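Local coordinates for uncharacterized protein (Bacillus cereus, PDB 5F2H) that is of unknown function but probably acts as a hydrolase, joining a helical, probably TPR-like N-terminal domain to an alpha/beta-hydrolase domain, at residues Y79-L84 and L105-E110; G25-Y30 and A58-E63; I11-E16 and T31-H36; H66-A71 and E97-M102. All blocks are in the same frame, centred on the assembly; numbering follows the deposited sequence.

Contact 1. Residues Y79-L84 and L105-E110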
# COMPACT_ATOMS: atom_id res chain seq x y z
N TYR B 79 -33.94 17.20 -24.31
CA TYR B 79 -32.78 17.70 -25.03
C TYR B 79 -32.85 19.22 -25.15
O TYR B 79 -33.91 19.82 -24.99
CB TYR B 79 -32.70 17.08 -26.41
CG TYR B 79 -32.69 15.56 -26.34
CD1 TYR B 79 -31.52 14.87 -26.16
CD2 TYR B 79 -33.86 14.84 -26.44
CE1 TYR B 79 -31.51 13.49 -26.08
CE2 TYR B 79 -33.86 13.47 -26.38
CZ TYR B 79 -32.68 12.79 -26.20
OH TYR B 79 -32.68 11.41 -26.14
N GLY B 80 -31.71 19.85 -25.43
CA GLY B 80 -31.61 21.33 -25.56
C GLY B 80 -32.64 21.95 -26.47
O GLY B 80 -32.94 21.44 -27.55
N ASN B 81 -33.17 23.09 -26.06
CA ASN B 81 -34.18 23.75 -26.85
C ASN B 81 -33.58 24.23 -28.13
O ASN B 81 -34.14 23.97 -29.20
CB ASN B 81 -34.72 24.97 -26.12
CG ASN B 81 -35.74 25.74 -26.94
OD1 ASN B 81 -36.49 25.17 -27.73
ND2 ASN B 81 -35.81 27.03 -26.71
N GLU B 82 -32.45 24.93 -28.03
CA GLU B 82 -31.78 25.48 -29.21
C GLU B 82 -31.46 24.35 -30.18
O GLU B 82 -31.75 24.44 -31.36
CB GLU B 82 -30.56 26.30 -28.82
CG GLU B 82 -30.01 27.12 -29.99
CD GLU B 82 -29.01 28.20 -29.58
OE1 GLU B 82 -28.87 28.50 -28.36
OE2 GLU B 82 -28.43 28.82 -30.50
N TYR B 83 -30.88 23.28 -29.68
CA TYR B 83 -30.62 22.16 -30.54
C TYR B 83 -31.90 21.71 -31.24
O TYR B 83 -31.97 21.67 -32.47
CB TYR B 83 -30.06 21.00 -29.73
CG TYR B 83 -30.12 19.70 -30.48
CD1 TYR B 83 -29.20 19.40 -31.48
CD2 TYR B 83 -31.08 18.74 -30.15
CE1 TYR B 83 -29.26 18.19 -32.15
CE2 TYR B 83 -31.15 17.53 -30.82
CZ TYR B 83 -30.24 17.26 -31.81
OH TYR B 83 -30.29 16.05 -32.46
N LEU B 84 -32.92 21.39 -30.45
CA LEU B 84 -34.19 20.96 -31.00
C LEU B 84 -34.72 21.81 -32.11
O LEU B 84 -34.98 21.30 -33.21
CB LEU B 84 -35.24 20.82 -29.91
CG LEU B 84 -35.07 19.61 -29.01
CD1 LEU B 84 -36.02 19.68 -27.84
CD2 LEU B 84 -35.24 18.31 -29.80
N LEU B 105 -42.37 19.95 -24.37
CA LEU B 105 -42.19 19.08 -23.24
C LEU B 105 -40.75 19.15 -22.78
O LEU B 105 -40.50 19.27 -21.59
CB LEU B 105 -42.67 17.67 -23.57
CG LEU B 105 -42.64 16.61 -22.46
CD1 LEU B 105 -43.29 17.10 -21.17
CD2 LEU B 105 -43.30 15.34 -22.98
N CYS B 106 -39.81 19.13 -23.72
CA CYS B 106 -38.38 19.23 -23.37
C CYS B 106 -38.01 20.58 -22.78
O CYS B 106 -37.23 20.66 -21.84
CB CYS B 106 -37.49 19.00 -24.58
SG CYS B 106 -37.50 17.33 -25.25
N LYS B 107 -38.57 21.65 -23.33
CA LYS B 107 -38.28 22.99 -22.85
C LYS B 107 -38.55 23.07 -21.36
O LYS B 107 -37.76 23.60 -20.59
CB LYS B 107 -39.08 24.04 -23.60
CG LYS B 107 -38.77 25.43 -23.07
CD LYS B 107 -39.49 26.57 -23.78
CE LYS B 107 -39.07 26.72 -25.23
NZ LYS B 107 -39.71 27.94 -25.82
N GLU B 108 -39.70 22.55 -20.98
CA GLU B 108 -40.13 22.52 -19.61
C GLU B 108 -39.11 21.78 -18.76
O GLU B 108 -38.57 22.33 -17.80
CB GLU B 108 -41.47 21.79 -19.60
CG GLU B 108 -41.97 21.26 -18.28
CD GLU B 108 -43.26 20.49 -18.50
OE1 GLU B 108 -43.37 19.35 -18.00
OE2 GLU B 108 -44.09 20.99 -19.29
N ARG B 109 -38.83 20.53 -19.13
CA ARG B 109 -37.87 19.71 -18.41
C ARG B 109 -36.50 20.36 -18.37
O ARG B 109 -35.76 20.17 -17.42
CB ARG B 109 -37.77 18.31 -19.02
CG ARG B 109 -39.05 17.50 -18.91
CD ARG B 109 -38.99 16.22 -19.72
NE ARG B 109 -40.25 15.47 -19.66
CZ ARG B 109 -40.54 14.40 -20.41
NH1 ARG B 109 -39.69 13.96 -21.32
NH2 ARG B 109 -41.72 13.80 -20.27
N GLU B 110 -36.15 21.12 -19.41
CA GLU B 110 -34.85 21.80 -19.48
C GLU B 110 -34.77 22.98 -18.52
O GLU B 110 -33.83 23.10 -17.75
CB GLU B 110 -34.59 22.29 -20.90
CG GLU B 110 -33.26 22.99 -21.14
CD GLU B 110 -33.13 23.44 -22.60
OE1 GLU B 110 -32.07 23.99 -23.01
OE2 GLU B 110 -34.11 23.23 -23.34
O HOH W 1 -36.07 21.78 -24.73

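Contact 2. Residues G25-Y30 and A58-E63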
# COMPACT_ATOMS: atom_id res chain seq x y z
N GLY B 25 -23.88 6.92 -45.98
CA GLY B 25 -24.89 7.94 -45.72
C GLY B 25 -25.46 7.96 -44.31
O GLY B 25 -25.00 7.24 -43.42
N SER B 26 -26.44 8.83 -44.09
CA SER B 26 -27.11 8.92 -42.80
C SER B 26 -28.01 7.70 -42.62
O SER B 26 -28.39 7.35 -41.51
CB SER B 26 -28.00 10.16 -42.76
OG SER B 26 -27.26 11.31 -43.12
N LEU B 27 -28.38 7.09 -43.74
CA LEU B 27 -29.22 5.91 -43.74
C LEU B 27 -28.47 4.70 -43.21
O LEU B 27 -28.97 3.95 -42.36
CB LEU B 27 -29.71 5.63 -45.16
CG LEU B 27 -30.61 4.41 -45.32
CD1 LEU B 27 -31.83 4.50 -44.42
CD2 LEU B 27 -31.01 4.27 -46.78
N GLU B 28 -27.25 4.54 -43.70
CA GLU B 28 -26.40 3.42 -43.33
C GLU B 28 -26.00 3.53 -41.88
O GLU B 28 -26.00 2.53 -41.15
CB GLU B 28 -25.17 3.35 -44.23
CG GLU B 28 -25.47 3.12 -45.72
CD GLU B 28 -26.22 4.28 -46.36
OE1 GLU B 28 -26.29 5.38 -45.75
OE2 GLU B 28 -26.73 4.11 -47.49
N ALA B 29 -25.69 4.75 -41.46
CA ALA B 29 -25.29 5.01 -40.08
C ALA B 29 -26.45 4.70 -39.14
O ALA B 29 -26.25 4.21 -38.03
CB ALA B 29 -24.83 6.45 -39.93
N TYR B 30 -27.68 5.02 -39.58
CA TYR B 30 -28.89 4.74 -38.80
C TYR B 30 -29.02 3.23 -38.69
O TYR B 30 -29.26 2.67 -37.61
CB TYR B 30 -30.13 5.33 -39.49
CG TYR B 30 -31.42 4.85 -38.87
CD1 TYR B 30 -32.00 5.54 -37.82
CD2 TYR B 30 -32.01 3.67 -39.30
CE1 TYR B 30 -33.15 5.06 -37.22
CE2 TYR B 30 -33.17 3.20 -38.72
CZ TYR B 30 -33.73 3.90 -37.68
OH TYR B 30 -34.87 3.44 -37.10
N ALA B 58 -31.79 10.89 -42.68
CA ALA B 58 -31.92 9.95 -43.79
C ALA B 58 -33.23 10.09 -44.59
O ALA B 58 -33.30 9.67 -45.75
CB ALA B 58 -31.79 8.52 -43.28
N GLY B 59 -34.27 10.63 -43.97
CA GLY B 59 -35.55 10.82 -44.64
C GLY B 59 -36.62 9.92 -44.09
O GLY B 59 -37.72 9.87 -44.63
N LEU B 60 -36.30 9.18 -43.03
CA LEU B 60 -37.24 8.26 -42.39
C LEU B 60 -37.93 9.04 -41.30
O LEU B 60 -37.70 8.84 -40.12
CB LEU B 60 -36.48 7.10 -41.77
CG LEU B 60 -35.62 6.30 -42.72
CD1 LEU B 60 -34.93 5.19 -41.95
CD2 LEU B 60 -36.51 5.74 -43.82
N GLU B 61 -38.78 9.94 -41.75
CA GLU B 61 -39.51 10.84 -40.88
C GLU B 61 -40.39 10.13 -39.87
O GLU B 61 -40.37 10.47 -38.68
CB GLU B 61 -40.34 11.79 -41.74
CG GLU B 61 -39.50 12.58 -42.73
CD GLU B 61 -40.35 13.42 -43.66
OE1 GLU B 61 -41.59 13.44 -43.51
OE2 GLU B 61 -39.76 14.04 -44.57
N GLU B 62 -41.15 9.15 -40.35
CA GLU B 62 -42.05 8.36 -39.49
C GLU B 62 -41.28 7.59 -38.42
O GLU B 62 -41.61 7.65 -37.23
CB GLU B 62 -42.95 7.45 -40.34
CG GLU B 62 -43.97 8.23 -41.16
CD GLU B 62 -44.80 7.36 -42.09
OE1 GLU B 62 -44.33 6.27 -42.49
OE2 GLU B 62 -45.92 7.78 -42.46
N GLU B 63 -40.21 6.93 -38.83
CA GLU B 63 -39.38 6.20 -37.88
C GLU B 63 -38.94 7.17 -36.80
O GLU B 63 -39.20 6.94 -35.61
CB GLU B 63 -38.17 5.55 -38.57
CG GLU B 63 -38.50 4.44 -39.56
CD GLU B 63 -39.38 4.87 -40.74
OE1 GLU B 63 -39.65 6.07 -40.91
OE2 GLU B 63 -39.79 3.97 -41.51

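Contact 3. Residues I11-E16 and T31-H36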
# COMPACT_ATOMS: atom_id res chain seq x y z
N ILE B 11 -18.72 4.34 -26.04
CA ILE B 11 -17.94 5.23 -26.89
C ILE B 11 -17.61 4.64 -28.27
O ILE B 11 -17.58 5.36 -29.28
CB ILE B 11 -16.65 5.67 -26.18
CG1 ILE B 11 -17.00 6.52 -24.96
CG2 ILE B 11 -15.79 6.48 -27.12
CD1 ILE B 11 -15.81 6.84 -24.09
N GLN B 12 -17.32 3.34 -28.32
CA GLN B 12 -17.02 2.73 -29.60
C GLN B 12 -18.25 2.83 -30.47
O GLN B 12 -18.19 3.28 -31.61
CB GLN B 12 -16.57 1.31 -29.42
CG GLN B 12 -15.26 1.21 -28.68
CD GLN B 12 -14.91 -0.19 -28.31
OE1 GLN B 12 -15.53 -1.15 -28.76
NE2 GLN B 12 -13.91 -0.33 -27.46
N LEU B 13 -19.39 2.43 -29.91
CA LEU B 13 -20.60 2.51 -30.66
C LEU B 13 -20.74 3.92 -31.23
O LEU B 13 -20.84 4.09 -32.44
CB LEU B 13 -21.81 2.21 -29.77
CG LEU B 13 -23.16 2.40 -30.49
CD1 LEU B 13 -23.34 1.43 -31.65
CD2 LEU B 13 -24.30 2.28 -29.51
N LEU B 14 -20.72 4.93 -30.36
CA LEU B 14 -20.87 6.33 -30.82
C LEU B 14 -19.86 6.76 -31.88
O LEU B 14 -20.23 7.37 -32.88
CB LEU B 14 -20.91 7.32 -29.65
CG LEU B 14 -22.09 7.13 -28.66
CD1 LEU B 14 -21.95 8.09 -27.51
CD2 LEU B 14 -23.45 7.32 -29.31
N ASN B 15 -18.59 6.41 -31.69
CA ASN B 15 -17.56 6.78 -32.68
C ASN B 15 -17.77 6.12 -34.02
O ASN B 15 -17.72 6.78 -35.06
CB ASN B 15 -16.14 6.55 -32.16
CG ASN B 15 -15.75 7.52 -31.06
OD1 ASN B 15 -16.31 8.60 -30.95
ND2 ASN B 15 -14.75 7.16 -30.29
N GLU B 16 -17.99 4.81 -34.03
CA GLU B 16 -18.21 4.13 -35.30
C GLU B 16 -19.46 4.60 -36.00
O GLU B 16 -19.50 4.71 -37.21
CB GLU B 16 -18.23 2.61 -35.17
CG GLU B 16 -16.84 2.01 -35.10
CD GLU B 16 -16.15 2.06 -36.45
OE1 GLU B 16 -16.58 2.86 -37.32
OE2 GLU B 16 -15.20 1.27 -36.68
N THR B 31 -28.86 2.57 -39.82
CA THR B 31 -28.91 1.12 -39.85
C THR B 31 -27.81 0.56 -38.95
O THR B 31 -28.04 -0.42 -38.26
CB THR B 31 -28.71 0.59 -41.28
OG1 THR B 31 -29.82 0.99 -42.10
CG2 THR B 31 -28.63 -0.92 -41.27
N TYR B 32 -26.63 1.19 -38.93
CA TYR B 32 -25.53 0.67 -38.10
C TYR B 32 -25.86 0.67 -36.62
O TYR B 32 -25.79 -0.36 -35.95
CB TYR B 32 -24.22 1.46 -38.31
CG TYR B 32 -23.03 0.91 -37.51
CD1 TYR B 32 -22.78 1.31 -36.19
CD2 TYR B 32 -22.16 -0.02 -38.07
CE1 TYR B 32 -21.70 0.81 -35.47
CE2 TYR B 32 -21.08 -0.52 -37.35
CZ TYR B 32 -20.87 -0.12 -36.05
OH TYR B 32 -19.80 -0.63 -35.33
N ILE B 33 -26.22 1.84 -36.11
CA ILE B 33 -26.54 1.98 -34.70
C ILE B 33 -27.72 1.11 -34.28
O ILE B 33 -27.76 0.65 -33.14
CB ILE B 33 -26.79 3.45 -34.30
CG1 ILE B 33 -26.79 3.61 -32.78
CG2 ILE B 33 -28.07 3.97 -34.92
CD1 ILE B 33 -26.85 5.05 -32.32
N MSE B 34 -28.69 0.90 -35.18
CA MSE B 34 -29.85 0.08 -34.85
C MSE B 34 -29.38 -1.29 -34.41
O MSE B 34 -29.74 -1.73 -33.33
CB MSE B 34 -30.85 -0.05 -36.01
CG MSE B 34 -31.55 1.26 -36.40
SE MSE B 34 -32.59 2.02 -34.87
CE MSE B 34 -33.98 0.64 -34.71
N GLU B 35 -28.51 -1.90 -35.22
CA GLU B 35 -27.95 -3.24 -34.97
C GLU B 35 -26.96 -3.37 -33.80
O GLU B 35 -26.93 -4.38 -33.09
CB GLU B 35 -27.23 -3.74 -36.25
CG GLU B 35 -26.52 -5.10 -36.09
CD GLU B 35 -25.75 -5.59 -37.32
OE1 GLU B 35 -26.18 -5.34 -38.47
OE2 GLU B 35 -24.73 -6.29 -37.13
N HIS B 36 -26.13 -2.37 -33.60
CA HIS B 36 -25.13 -2.46 -32.56
C HIS B 36 -25.45 -1.85 -31.21
O HIS B 36 -24.79 -2.16 -30.23
CB HIS B 36 -23.83 -1.88 -33.11
CG HIS B 36 -23.33 -2.61 -34.31
ND1 HIS B 36 -23.66 -2.24 -35.60
CD2 HIS B 36 -22.55 -3.71 -34.42
CE1 HIS B 36 -23.10 -3.07 -36.45
NE2 HIS B 36 -22.42 -3.97 -35.77

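Contact 4. Residues H66-A71 and E97-M102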
# COMPACT_ATOMS: atom_id res chain seq x y z
N HIS B 66 -41.57 8.20 -33.87
CA HIS B 66 -41.80 7.26 -32.75
C HIS B 66 -40.52 7.04 -31.90
O HIS B 66 -40.60 6.74 -30.71
CB HIS B 66 -42.52 5.98 -33.14
CG HIS B 66 -41.94 5.27 -34.32
ND1 HIS B 66 -42.51 5.33 -35.57
CD2 HIS B 66 -40.83 4.51 -34.44
CE1 HIS B 66 -41.78 4.61 -36.41
NE2 HIS B 66 -40.75 4.11 -35.75
N VAL B 67 -39.35 7.23 -32.50
CA VAL B 67 -38.10 7.10 -31.77
C VAL B 67 -38.12 8.25 -30.78
O VAL B 67 -37.94 8.06 -29.58
CB VAL B 67 -36.86 7.20 -32.68
CG1 VAL B 67 -35.57 7.15 -31.86
CG2 VAL B 67 -36.86 6.09 -33.70
N MSE B 68 -38.38 9.44 -31.30
CA MSE B 68 -38.46 10.66 -30.50
C MSE B 68 -39.49 10.47 -29.42
O MSE B 68 -39.17 10.59 -28.24
CB MSE B 68 -38.80 11.81 -31.44
CG MSE B 68 -38.36 13.14 -30.86
SE MSE B 68 -38.13 14.47 -32.29
CE MSE B 68 -37.35 15.89 -31.18
N LYS B 69 -40.72 10.11 -29.80
CA LYS B 69 -41.79 9.88 -28.82
C LYS B 69 -41.35 8.99 -27.68
O LYS B 69 -41.53 9.33 -26.52
CB LYS B 69 -43.02 9.21 -29.44
CG LYS B 69 -43.84 10.07 -30.39
CD LYS B 69 -45.02 9.28 -30.94
CE LYS B 69 -45.90 10.16 -31.83
NZ LYS B 69 -47.03 9.40 -32.42
N GLU B 70 -40.80 7.84 -28.01
CA GLU B 70 -40.37 6.93 -26.98
C GLU B 70 -39.46 7.64 -25.99
O GLU B 70 -39.79 7.80 -24.81
CB GLU B 70 -39.69 5.72 -27.61
CG GLU B 70 -39.21 4.69 -26.61
CD GLU B 70 -38.59 3.48 -27.29
OE1 GLU B 70 -39.16 3.04 -28.31
OE2 GLU B 70 -37.58 2.92 -26.79
N ALA B 71 -38.32 8.10 -26.50
CA ALA B 71 -37.32 8.81 -25.70
C ALA B 71 -37.88 9.86 -24.76
O ALA B 71 -37.61 9.86 -23.56
CB ALA B 71 -36.34 9.49 -26.64
N GLU B 97 -47.21 17.92 -35.61
CA GLU B 97 -47.67 18.59 -34.40
C GLU B 97 -47.08 17.85 -33.20
O GLU B 97 -46.72 18.47 -32.20
CB GLU B 97 -49.20 18.68 -34.32
CG GLU B 97 -49.97 17.36 -34.32
CD GLU B 97 -51.49 17.53 -34.23
OE1 GLU B 97 -52.24 16.61 -34.67
OE2 GLU B 97 -51.95 18.59 -33.75
N GLU B 98 -46.94 16.53 -33.31
CA GLU B 98 -46.37 15.76 -32.21
C GLU B 98 -44.98 16.30 -31.92
O GLU B 98 -44.52 16.26 -30.79
CB GLU B 98 -46.30 14.23 -32.48
CG GLU B 98 -47.62 13.43 -32.49
CD GLU B 98 -48.52 13.64 -33.71
OE1 GLU B 98 -48.10 14.29 -34.70
OE2 GLU B 98 -49.65 13.09 -33.69
N PHE B 99 -44.31 16.81 -32.96
CA PHE B 99 -42.98 17.36 -32.80
C PHE B 99 -42.99 18.58 -31.89
O PHE B 99 -42.13 18.70 -31.03
CB PHE B 99 -42.36 17.72 -34.14
CG PHE B 99 -40.98 18.30 -34.02
CD1 PHE B 99 -39.88 17.47 -33.95
CD2 PHE B 99 -40.78 19.66 -33.99
CE1 PHE B 99 -38.60 18.00 -33.84
CE2 PHE B 99 -39.52 20.20 -33.87
CZ PHE B 99 -38.42 19.37 -33.80
N HIS B 100 -43.96 19.47 -32.08
CA HIS B 100 -44.03 20.67 -31.24
C HIS B 100 -44.32 20.26 -29.81
O HIS B 100 -43.84 20.90 -28.88
CB HIS B 100 -45.04 21.70 -31.77
CG HIS B 100 -44.72 22.16 -33.16
ND1 HIS B 100 -45.46 21.78 -34.26
CD2 HIS B 100 -43.65 22.83 -33.65
CE1 HIS B 100 -44.91 22.29 -35.35
NE2 HIS B 100 -43.80 22.91 -35.01
N GLN B 101 -45.08 19.18 -29.64
CA GLN B 101 -45.39 18.67 -28.31
C GLN B 101 -44.12 18.28 -27.57
O GLN B 101 -43.98 18.53 -26.36
CB GLN B 101 -46.23 17.40 -28.43
CG GLN B 101 -46.50 16.74 -27.09
CD GLN B 101 -47.21 15.41 -27.24
OE1 GLN B 101 -47.44 14.95 -28.36
NE2 GLN B 101 -47.52 14.78 -26.13
N MSE B 102 -43.23 17.61 -28.28
CA MSE B 102 -41.99 17.18 -27.66
C MSE B 102 -41.15 18.38 -27.34
O MSE B 102 -40.66 18.50 -26.22
CB MSE B 102 -41.34 16.08 -28.46
CG MSE B 102 -41.96 14.82 -27.88
SE MSE B 102 -42.02 13.51 -29.32
CE MSE B 102 -43.98 13.35 -29.11

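Contact 1. Residues Y79-L84 and L105-E110
Glu110 points its carboxylate at the backbone N-H of Asn81, the first residue of helix 81-86, whose N-cap is Gly80. This helix start docks on helix 97-115 within the all-helical, probably TPR-like N-terminal domain. The polar grip is loose: Asn81 N gives Glu110 OE2 a weak, bent bond of 2.9 Å (120°) and OE1 a weak but straighter one of 3.4 Å (168°). With CG anti to the backbone N (chi1 -179°) and the chain extended beyond it, Glu110 reaches across to this helix start, where a negative charge would be expected to suit the helix dipole. A water donates both to Glu110 OE2 and to Tyr79 O, tying the carboxylate to the residue ahead of the N-cap. Tyr79 N makes a further weak bond to Cys106 SG. The Tyr79 phenol leads off instead to the carbonyl of Ala45, and Phe170 of the second subunit packs on this tyrosine.

The remaining contacts are van der Waals. Asn81 and Lys107 run side by side, pointing the same way, with the amide ND2 beside Lys107 CE at 3.6 Å. Deeper in, the CD1 branch of Leu84 rests on Cys106, 3.6 Å from CB and 3.8 Å from SG.

Contact 2. Residues G25-Y30 and A58-E63
Leu27 and Ala58 bring their CA atoms within 4.9 Å, where the first turn of helix 26-37 meets the link between helices 44-58 and 61-74. Gly59, at a positive phi of 111°, closes helix 44-58 in a Schellman motif. Leu60 then serves as N-cap of the next helix and as the centre of an inverse gamma turn, so two helices of the probably TPR-like N-terminal domain are joined by a very short connection.

No hydrogen bond crosses the contact, which is a surface contact made mainly by aliphatic carbons and the Tyr30 ring. The methyl of Ala58 sits against the backbone of Leu27, with CB 3.7 Å from Leu27 CA, while Ser26 uses its CB, not its hydroxyl, to meet the backbone N of Ala58. In Leu27, CG lies anti to the backbone N (chi1 180°), which carries CD1 out to the Leu60 side chain; the two leucines cross at about a right angle, their CD1 atoms 4.0 Å apart. Leu60 CD1 also lies over one face of the Tyr30 ring, 4.1 Å above its plane and displaced toward the rim. Leu54 and Ala55 of helix 44-58 also touch Tyr30. At its far end the phenol reaches the root of Glu63, crossing that side chain nearly perpendicularly, with Tyr30 OH 4.2 Å from Glu63 CB.

Contact 3. Residues I11-E16 and T31-H36
The carbonyl oxygen of Tyr32 is gripped twice by His36, whose imidazole ND1 donates at 2.9 Å and whose backbone N donates at 3.1 Å. The side-chain bond is fairly straight at the hydrogen (159°); ND1 stands above the carbonyl plane, while the oxygen lies close to the plane of the imidazole. This ties the ring back onto its own helix and fixes its rotation. One face of the imidazole lies on the Tyr32 ring, with His36 ND1 3.4 Å above the centre of that ring; its opposite face meets Glu35 CG.

Across the contact there is no hydrogen bond and the packing is mainly apolar. Leu13 has CG anti to the backbone N (chi1 175°), which brings CD1 up to three residues of the partner helix: 3.7 Å from His36 CB and 4.2 Å from both Tyr32 CE1 and Ile33 CG1. One turn on, Glu16 meets the phenol obliquely through its aliphatic part, CB lying 3.6 Å from Tyr32 OH. Neighbouring Asn15 donates from ND2 to the carbonyl of His294 in the second subunit. With segment axes 10.2 Å apart and directed 163° from each other, helices 10-23 and 26-37 form an antiparallel helical hairpin, consistent with a TPR-like domain.

Contact 4. Residues H66-A71 and E97-M102
The Phe99 ring takes the end of Met68 obliquely at its CD1-CE1 side: the selenomethionine methyl CE is 3.6 Å from Phe99 CE1, and SE lies 4.9 Å from the ring centroid, 71° off the normal. This is a Met-aromatic contact, with selenium in place of sulfur. The ring of His94 also meets Phe99, nearly perpendicular to it. Met68 gets there by an extended chain whose CG is anti to the backbone N (chi1 -156°).

Met102, the second selenomethionine, slides past Met68 in the opposite direction, its SE 4.0 Å from Met68 CG. Bent at chi2 and chi3, it lies against the backbone of Lys69 and brings CE within 3.5 Å of Lys69 CG. The lysine runs on, fully extended, and crosses Glu98 obliquely so that CE comes 3.8 Å from Glu98 CG. Their charged ends, NZ of Lys69 and OE2 of Glu98, stay 4.7 Å apart, too far for a direct bond though perhaps mutually attractive.

Helices 61-74 and 97-115 run roughly parallel here, at 28° and 10.6 Å between segment axes; Tyr52 of helix 44-58 touches Met68, and Leu93 of the loop ahead of helix 97-115 touches both Met68 and Phe99.

How the contacts relate
All four contacts lie in the helical N-terminal domain, their centres 35 to 49 Å from the centre of the chain. Contacts 1 and 4 are closest, with centres 12 Å apart; they share helix 97-115 and form one core, Leu84 CD2 resting 3.5 Å from Met68 CE. Contact 2 continues along helix 26-37 into contact 3 (centres 14 Å apart) and along helix 61-74 into contact 4 (16 Å), so it connects the first helical hairpin to that core. Contacts 1 and 3, with centres 25 Å apart, both touch the second subunit. The GxSxG pattern at Gly206, Ser208 and Gly210, possibly a nucleophile elbow, belongs to the separate hydrolase domain.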